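Local coordinates for protein xylulose kinase (Bifidobacterium adolescentis ATCC 15703, PDB 3I8B) that probably phosphorylates D-xylulose to D-xylulose 5-phosphate at the expense of ATP, as a magnesium-binding member of the FGGY family of carbohydrate kinases, at residues Ala342-Asp347 with Asn398-Phe403; Ser137-Tyr142 with Gly373-Asn378; Ala299-Glu304 with Glu416-Leu421. All blocks are in the same frame, centred on the assembly; numbering follows the deposited sequence.

Contact 1 (Ala342-Asp347 with Asn398-Phe403); sequences AALGVD and NLARAF
Leu344 reaches across to helix 396-420 with both of its methyl branches, and each finds a different partner. CD2 settles on the backbone of the helix, where small Ala400 lets it come close: it lies 3.9 Å from Ala400 CB and equally near the amide N of that residue. CD1 turns instead to the aromatic ring of Phe403, 3.9 Å from CE2. The ring also receives the methyl of Ala343, whose CB stands 3.8 Å from Phe403 CZ. Leu344 and Phe403 run alongside each other, pointing opposite ways, and both methyls approach the ring obliquely. Phe403 gets there because its CG stands anti to its own carbonyl carbon (chi1 -87°), which sends the ring out from the helix toward 335-344.

Further out, the same ring packs on Ala339 and Ile336, one and two turns before Ala343 on helix 335-344, and meets Phe386 edge-to-face. Ala400 is also covered by Leu351 and Leu354 of helix 348-357. Helix 335-344 ends at Leu344; Gly345 then takes a positive phi (60°), a conformation that glycine adopts easily, and the chain turns toward the next helix. Arg396, at the start of helix 396-420, donates to Leu344 O and adds a polar tie between the same two helices.

Between the segments the side chains meet hydrocarbon on hydrocarbon, one leucine methyl also resting on the helix backbone, and burial of apolar surface joins the helices.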
# COMPACT_ATOMS: atom_id res chain seq x y z
N ALA A 342 -19.65 21.71 -4.22
CA ALA A 342 -20.93 21.77 -3.53
C ALA A 342 -21.05 23.07 -2.75
O ALA A 342 -22.05 23.78 -2.85
CB ALA A 342 -21.10 20.57 -2.59
N ALA A 343 -20.02 23.39 -1.98
CA ALA A 343 -20.02 24.59 -1.15
C ALA A 343 -20.24 25.88 -1.96
O ALA A 343 -20.97 26.76 -1.54
CB ALA A 343 -18.73 24.68 -0.35
N LEU A 344 -19.60 25.98 -3.12
CA LEU A 344 -19.66 27.22 -3.88
C LEU A 344 -20.67 27.20 -5.02
O LEU A 344 -20.94 28.24 -5.62
CB LEU A 344 -18.28 27.59 -4.42
CG LEU A 344 -17.38 28.33 -3.43
CD1 LEU A 344 -17.39 27.64 -2.09
CD2 LEU A 344 -15.96 28.45 -3.97
N GLY A 345 -21.24 26.03 -5.31
CA GLY A 345 -22.11 25.87 -6.46
C GLY A 345 -21.40 26.19 -7.76
O GLY A 345 -21.79 27.10 -8.49
N VAL A 346 -20.33 25.44 -8.03
CA VAL A 346 -19.52 25.61 -9.23
C VAL A 346 -19.04 24.24 -9.70
O VAL A 346 -19.08 23.28 -8.93
CB VAL A 346 -18.28 26.50 -8.96
CG1 VAL A 346 -18.68 27.90 -8.50
CG2 VAL A 346 -17.36 25.85 -7.93
N ASP A 347 -18.57 24.14 -10.94
CA ASP A 347 -17.91 22.92 -11.40
C ASP A 347 -16.40 23.07 -11.32
O ASP A 347 -15.90 24.12 -10.92
CB ASP A 347 -18.35 22.54 -12.82
CG ASP A 347 -19.69 21.84 -12.85
OD1 ASP A 347 -20.22 21.50 -11.77
OD2 ASP A 347 -20.22 21.62 -13.97
N ASN A 398 -11.45 33.68 -2.69
CA ASN A 398 -10.57 33.30 -1.60
C ASN A 398 -10.93 31.94 -1.01
O ASN A 398 -10.05 31.16 -0.67
CB ASN A 398 -10.58 34.37 -0.52
CG ASN A 398 -9.91 35.66 -0.96
OD1 ASN A 398 -10.18 36.73 -0.40
ND2 ASN A 398 -9.05 35.56 -1.95
N LEU A 399 -12.23 31.65 -0.88
CA LEU A 399 -12.65 30.34 -0.41
C LEU A 399 -12.19 29.26 -1.39
O LEU A 399 -11.63 28.23 -0.98
CB LEU A 399 -14.16 30.26 -0.23
CG LEU A 399 -14.79 30.93 1.00
CD1 LEU A 399 -16.29 30.89 0.90
CD2 LEU A 399 -14.35 30.29 2.31
N ALA A 400 -12.45 29.49 -2.67
CA ALA A 400 -12.02 28.57 -3.72
C ALA A 400 -10.53 28.27 -3.55
O ALA A 400 -10.12 27.11 -3.51
CB ALA A 400 -12.28 29.17 -5.09
N ARG A 401 -9.74 29.32 -3.45
CA ARG A 401 -8.30 29.19 -3.30
C ARG A 401 -7.92 28.44 -2.02
O ARG A 401 -6.95 27.69 -2.00
CB ARG A 401 -7.64 30.58 -3.34
CG ARG A 401 -6.13 30.59 -3.21
CD ARG A 401 -5.46 29.90 -4.40
NE ARG A 401 -4.02 30.13 -4.42
CZ ARG A 401 -3.39 30.88 -5.33
NH1 ARG A 401 -4.07 31.47 -6.30
NH2 ARG A 401 -2.07 31.03 -5.26
N ALA A 402 -8.70 28.64 -0.96
CA ALA A 402 -8.48 27.95 0.31
C ALA A 402 -8.75 26.44 0.22
O ALA A 402 -8.09 25.64 0.88
CB ALA A 402 -9.31 28.59 1.45
N PHE A 403 -9.74 26.06 -0.59
CA PHE A 403 -10.02 24.66 -0.85
C PHE A 403 -8.82 23.99 -1.53
O PHE A 403 -8.37 22.91 -1.14
CB PHE A 403 -11.25 24.50 -1.74
CG PHE A 403 -12.56 24.47 -0.99
CD1 PHE A 403 -12.94 23.34 -0.28
CD2 PHE A 403 -13.43 25.55 -1.04
CE1 PHE A 403 -14.15 23.31 0.40
CE2 PHE A 403 -14.64 25.52 -0.37
CZ PHE A 403 -15.00 24.39 0.34

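Contact 2 (Ser137-Tyr142 with Gly373-Asn378); sequences SPVASY and GERTPN
Val139 and Tyr142 of the loop between helices 122-134 and 143-153 meet Arg375, which reaches over from the C-terminal family region. Ahead of them, Ser137 and Pro138 pack back on helices 99-110 and 122-134, anchoring the loop to its own side. Val139 then opens a type I beta turn that closes at Tyr142, whose N bonds to Val139 O at 3.2 Å. A beta-branched valine suits this place because its methyls serve two flat groups. Both lie over the same face of the Arg375 guanidinium, CG1 4.4 Å from NE and CG2 toward the rim; CG2 also sits above the centre of the Tyr142 ring, 3.4 Å from its plane.

Two residues on, Ser141 supplies a polar link. A water donates to Ser141 OG at 2.8 Å and accepts from Arg375 NH1 at 3.1 Å, lying in the guanidinium plane at its edge; Ser141 OG also bonds to Trp93 O. Tyr142, at the N-cap of helix 143-153, turns its ring almost perpendicular to the guanidinium plane (89°). Its OH stays 4.1 Å from Arg375 NH2 and bonds instead to Ser315, while the ring meets that of His75, a predicted substrate-binding residue.

Arg375 is long enough to span the gap, though its chain bends at chi2 and chi3 (-83° and -57°). At its base, Glu374 OE1 accepts from Arg375 N at 2.8 Å. OE1 also accepts from Ile331 N and OE2 from Asn332 N, which holds the loop to the chain just after strand 324-330.

A valine laid over a cationic face and one bridging water thus link the two family regions, a light junction consistent with the domain closure known in this kinase superfamily.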
# COMPACT_ATOMS: atom_id res chain seq x y z
N SER A 137 0.70 1.20 13.61
CA SER A 137 -0.38 1.09 14.58
C SER A 137 -1.64 0.51 13.92
O SER A 137 -2.08 1.00 12.87
CB SER A 137 -0.66 2.46 15.20
OG SER A 137 -1.72 2.37 16.12
N PRO A 138 -2.24 -0.53 14.55
CA PRO A 138 -3.37 -1.27 13.97
C PRO A 138 -4.49 -0.40 13.40
O PRO A 138 -4.92 0.58 14.01
CB PRO A 138 -3.90 -2.10 15.15
CG PRO A 138 -2.72 -2.33 15.99
CD PRO A 138 -1.87 -1.07 15.87
N VAL A 139 -4.93 -0.76 12.19
CA VAL A 139 -6.17 -0.25 11.61
C VAL A 139 -6.86 -1.46 11.02
O VAL A 139 -6.24 -2.53 10.90
CB VAL A 139 -5.93 0.85 10.52
CG1 VAL A 139 -5.42 2.14 11.14
CG2 VAL A 139 -4.97 0.35 9.44
N ALA A 140 -8.12 -1.32 10.67
CA ALA A 140 -8.90 -2.43 10.12
C ALA A 140 -8.26 -3.08 8.90
O ALA A 140 -8.53 -4.25 8.60
CB ALA A 140 -10.31 -1.95 9.78
N SER A 141 -7.43 -2.33 8.17
CA SER A 141 -6.82 -2.87 6.96
C SER A 141 -5.97 -4.10 7.22
O SER A 141 -5.96 -5.04 6.44
CB SER A 141 -5.95 -1.82 6.26
OG SER A 141 -6.75 -0.84 5.63
N TYR A 142 -5.23 -4.06 8.33
CA TYR A 142 -4.14 -4.99 8.56
C TYR A 142 -4.52 -6.44 8.84
O TYR A 142 -5.54 -6.72 9.48
CB TYR A 142 -3.20 -4.45 9.64
CG TYR A 142 -2.67 -3.07 9.34
CD1 TYR A 142 -2.67 -2.57 8.04
CD2 TYR A 142 -2.15 -2.27 10.35
CE1 TYR A 142 -2.18 -1.31 7.76
CE2 TYR A 142 -1.66 -1.02 10.08
CZ TYR A 142 -1.67 -0.54 8.79
OH TYR A 142 -1.17 0.72 8.53
N GLY A 373 -12.79 13.47 9.44
CA GLY A 373 -11.58 13.07 10.13
C GLY A 373 -10.38 12.92 9.21
O GLY A 373 -10.44 13.30 8.04
N GLU A 374 -9.28 12.39 9.74
CA GLU A 374 -8.10 12.08 8.92
C GLU A 374 -7.32 10.89 9.45
O GLU A 374 -7.33 10.61 10.66
CB GLU A 374 -7.15 13.29 8.80
CG GLU A 374 -7.25 14.06 7.48
CD GLU A 374 -7.03 13.18 6.26
OE1 GLU A 374 -6.48 12.07 6.41
OE2 GLU A 374 -7.42 13.62 5.15
N ARG A 375 -6.66 10.19 8.52
CA ARG A 375 -5.70 9.15 8.84
C ARG A 375 -4.36 9.81 9.20
O ARG A 375 -3.70 9.43 10.16
CB ARG A 375 -5.49 8.22 7.64
CG ARG A 375 -6.54 7.14 7.43
CD ARG A 375 -6.29 5.91 8.31
NE ARG A 375 -4.97 5.30 8.09
CZ ARG A 375 -4.72 4.32 7.22
NH1 ARG A 375 -5.69 3.81 6.48
NH2 ARG A 375 -3.49 3.83 7.11
N THR A 376 -3.96 10.80 8.40
CA THR A 376 -2.71 11.51 8.64
C THR A 376 -2.98 13.02 8.60
O THR A 376 -3.36 13.55 7.56
CB THR A 376 -1.64 11.15 7.57
OG1 THR A 376 -1.47 9.72 7.53
CG2 THR A 376 -0.30 11.80 7.89
N PRO A 377 -2.82 13.71 9.74
CA PRO A 377 -2.40 13.18 11.06
C PRO A 377 -3.50 12.29 11.65
O PRO A 377 -4.59 12.25 11.10
CB PRO A 377 -2.23 14.44 11.92
CG PRO A 377 -2.64 15.63 11.05
CD PRO A 377 -3.33 15.09 9.84
N ASN A 378 -3.21 11.59 12.74
CA ASN A 378 -4.12 10.56 13.25
C ASN A 378 -5.27 11.13 14.06
O ASN A 378 -5.21 11.15 15.28
CB ASN A 378 -3.34 9.56 14.11
CG ASN A 378 -4.15 8.30 14.45
OD1 ASN A 378 -5.37 8.25 14.25
ND2 ASN A 378 -3.46 7.28 14.98
O HOH W 1 -5.20 1.31 4.74

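Contact 3 (Ala299-Glu304 with Glu416-Leu421); sequences AAAISE and ELIRSL
Ile418 projects from the last turns of helix 396-420 onto strand 297-301 and carries the whole buried side of this contact. Its CG2 methyl meets the methyl of Ala301, 4.0 Å away at CB, while CD1 extends along the strand to within 3.8 Å of Ala299 O. The branching explains the division of work: with CG1 anti to the carbonyl carbon (chi1 -69°) and chi2 extended (171°), CD1 is carried to Ala299 while CG2 stays over Ala301. Those residues direct their CB atoms toward the helix, whereas Ala300 between them faces the other side of the sheet. Alanine suits both positions, since a small methyl lets the helix lie close, and Pro326 of the adjoining strand 324-330 adds to the bed beneath Ile418.

On the outer side the packing gives way to polar groups. Arg419 NH1 forms a salt bridge with Glu416 OE2 at 2.9 Å, weak as a hydrogen bond by its angle of 118°, and Glu416 is shared with Arg412. Exposed Ser420 folds its OG back onto Leu417 O, 2.6 Å away, meeting a lone pair in the carbonyl plane.

Ala299 and Ala301 bond through their backbones to strand 324-330, and Ala300 to strand 288-293. A helix laid on such a mixed sheet is the alpha/beta architecture of an actin-like ATPase domain, here the C-terminal one of an FGGY kinase.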
# COMPACT_ATOMS: atom_id res chain seq x y z
N ALA A 299 0.74 9.27 0.27
CA ALA A 299 2.12 9.72 0.14
C ALA A 299 3.09 8.63 0.60
O ALA A 299 3.11 8.26 1.77
CB ALA A 299 2.34 11.00 0.94
N ALA A 300 3.88 8.10 -0.34
CA ALA A 300 4.80 7.01 -0.03
C ALA A 300 6.21 7.42 -0.42
O ALA A 300 6.47 7.79 -1.57
CB ALA A 300 4.38 5.75 -0.78
N ALA A 301 7.12 7.38 0.55
CA ALA A 301 8.50 7.73 0.30
C ALA A 301 9.37 6.51 0.51
O ALA A 301 9.04 5.63 1.31
CB ALA A 301 8.95 8.87 1.22
N ILE A 302 10.49 6.46 -0.20
CA ILE A 302 11.47 5.42 0.04
C ILE A 302 12.52 5.92 1.01
O ILE A 302 13.16 6.95 0.78
CB ILE A 302 12.11 4.96 -1.26
CG1 ILE A 302 11.00 4.48 -2.19
CG2 ILE A 302 13.13 3.85 -1.01
CD1 ILE A 302 11.30 4.73 -3.60
N SER A 303 12.68 5.17 2.10
CA SER A 303 13.54 5.53 3.22
C SER A 303 14.68 4.52 3.37
O SER A 303 14.46 3.31 3.36
CB SER A 303 12.70 5.57 4.50
OG SER A 303 13.50 5.75 5.65
N GLU A 304 15.90 5.03 3.51
CA GLU A 304 17.06 4.17 3.71
C GLU A 304 16.90 3.31 4.98
O GLU A 304 17.19 2.11 4.98
CB GLU A 304 18.34 5.03 3.78
CG GLU A 304 19.60 4.24 4.02
CD GLU A 304 20.02 3.44 2.80
OE1 GLU A 304 19.53 3.73 1.69
OE2 GLU A 304 20.84 2.52 2.95
N GLU A 416 6.28 16.58 5.45
CA GLU A 416 7.00 17.06 6.62
C GLU A 416 7.00 16.03 7.75
O GLU A 416 7.98 15.89 8.47
CB GLU A 416 6.38 18.36 7.12
CG GLU A 416 6.53 19.49 6.12
CD GLU A 416 7.98 19.71 5.74
OE1 GLU A 416 8.86 19.38 6.57
OE2 GLU A 416 8.24 20.20 4.62
N LEU A 417 5.88 15.32 7.90
CA LEU A 417 5.81 14.27 8.90
C LEU A 417 6.77 13.12 8.56
O LEU A 417 7.50 12.62 9.42
CB LEU A 417 4.39 13.75 9.00
CG LEU A 417 4.10 12.69 10.05
CD1 LEU A 417 4.45 13.19 11.44
CD2 LEU A 417 2.64 12.31 9.98
N ILE A 418 6.78 12.70 7.29
CA ILE A 418 7.70 11.65 6.87
C ILE A 418 9.15 12.08 7.08
O ILE A 418 9.95 11.34 7.64
CB ILE A 418 7.45 11.20 5.41
CG1 ILE A 418 6.11 10.45 5.34
CG2 ILE A 418 8.62 10.33 4.91
CD1 ILE A 418 5.61 10.13 3.94
N ARG A 419 9.48 13.30 6.66
CA ARG A 419 10.79 13.87 6.95
C ARG A 419 11.14 13.82 8.43
O ARG A 419 12.28 13.53 8.80
CB ARG A 419 10.88 15.32 6.45
CG ARG A 419 10.82 15.47 4.95
CD ARG A 419 11.02 16.92 4.55
NE ARG A 419 11.27 17.07 3.12
CZ ARG A 419 10.51 17.78 2.29
NH1 ARG A 419 9.45 18.43 2.73
NH2 ARG A 419 10.83 17.84 1.00
N SER A 420 10.15 14.08 9.29
CA SER A 420 10.36 14.10 10.73
C SER A 420 10.71 12.71 11.28
O SER A 420 11.28 12.60 12.36
CB SER A 420 9.14 14.67 11.45
OG SER A 420 8.18 13.65 11.71
N LEU A 421 10.37 11.67 10.52
CA LEU A 421 10.73 10.30 10.89
C LEU A 421 12.17 9.96 10.47
O LEU A 421 12.61 8.82 10.60
CB LEU A 421 9.75 9.30 10.27
CG LEU A 421 8.26 9.55 10.52
CD1 LEU A 421 7.41 8.49 9.82
CD2 LEU A 421 7.94 9.60 12.01

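Contacts 1 and 3 both use helix 396-420, near its start and at its end, with centres 31 Å apart; one packs it against a neighbouring helix toward the periphery, the other seats it on the sheet. Contact 3 is buried, whereas contacts 1 and 2 are partly buried. Contact 1 relies on an aromatic ring and a leucine, while contact 3 lays one isoleucine over two alanines of a strand. Contact 2 differs in kind: it joins the two family regions near the predicted sugar site through an arginine, a valine and a water. It also touches contact 3, where Thr376 CG2 lies 3.6 Å from Leu417 CD2, so the arginine-bearing loop packs directly against that helix.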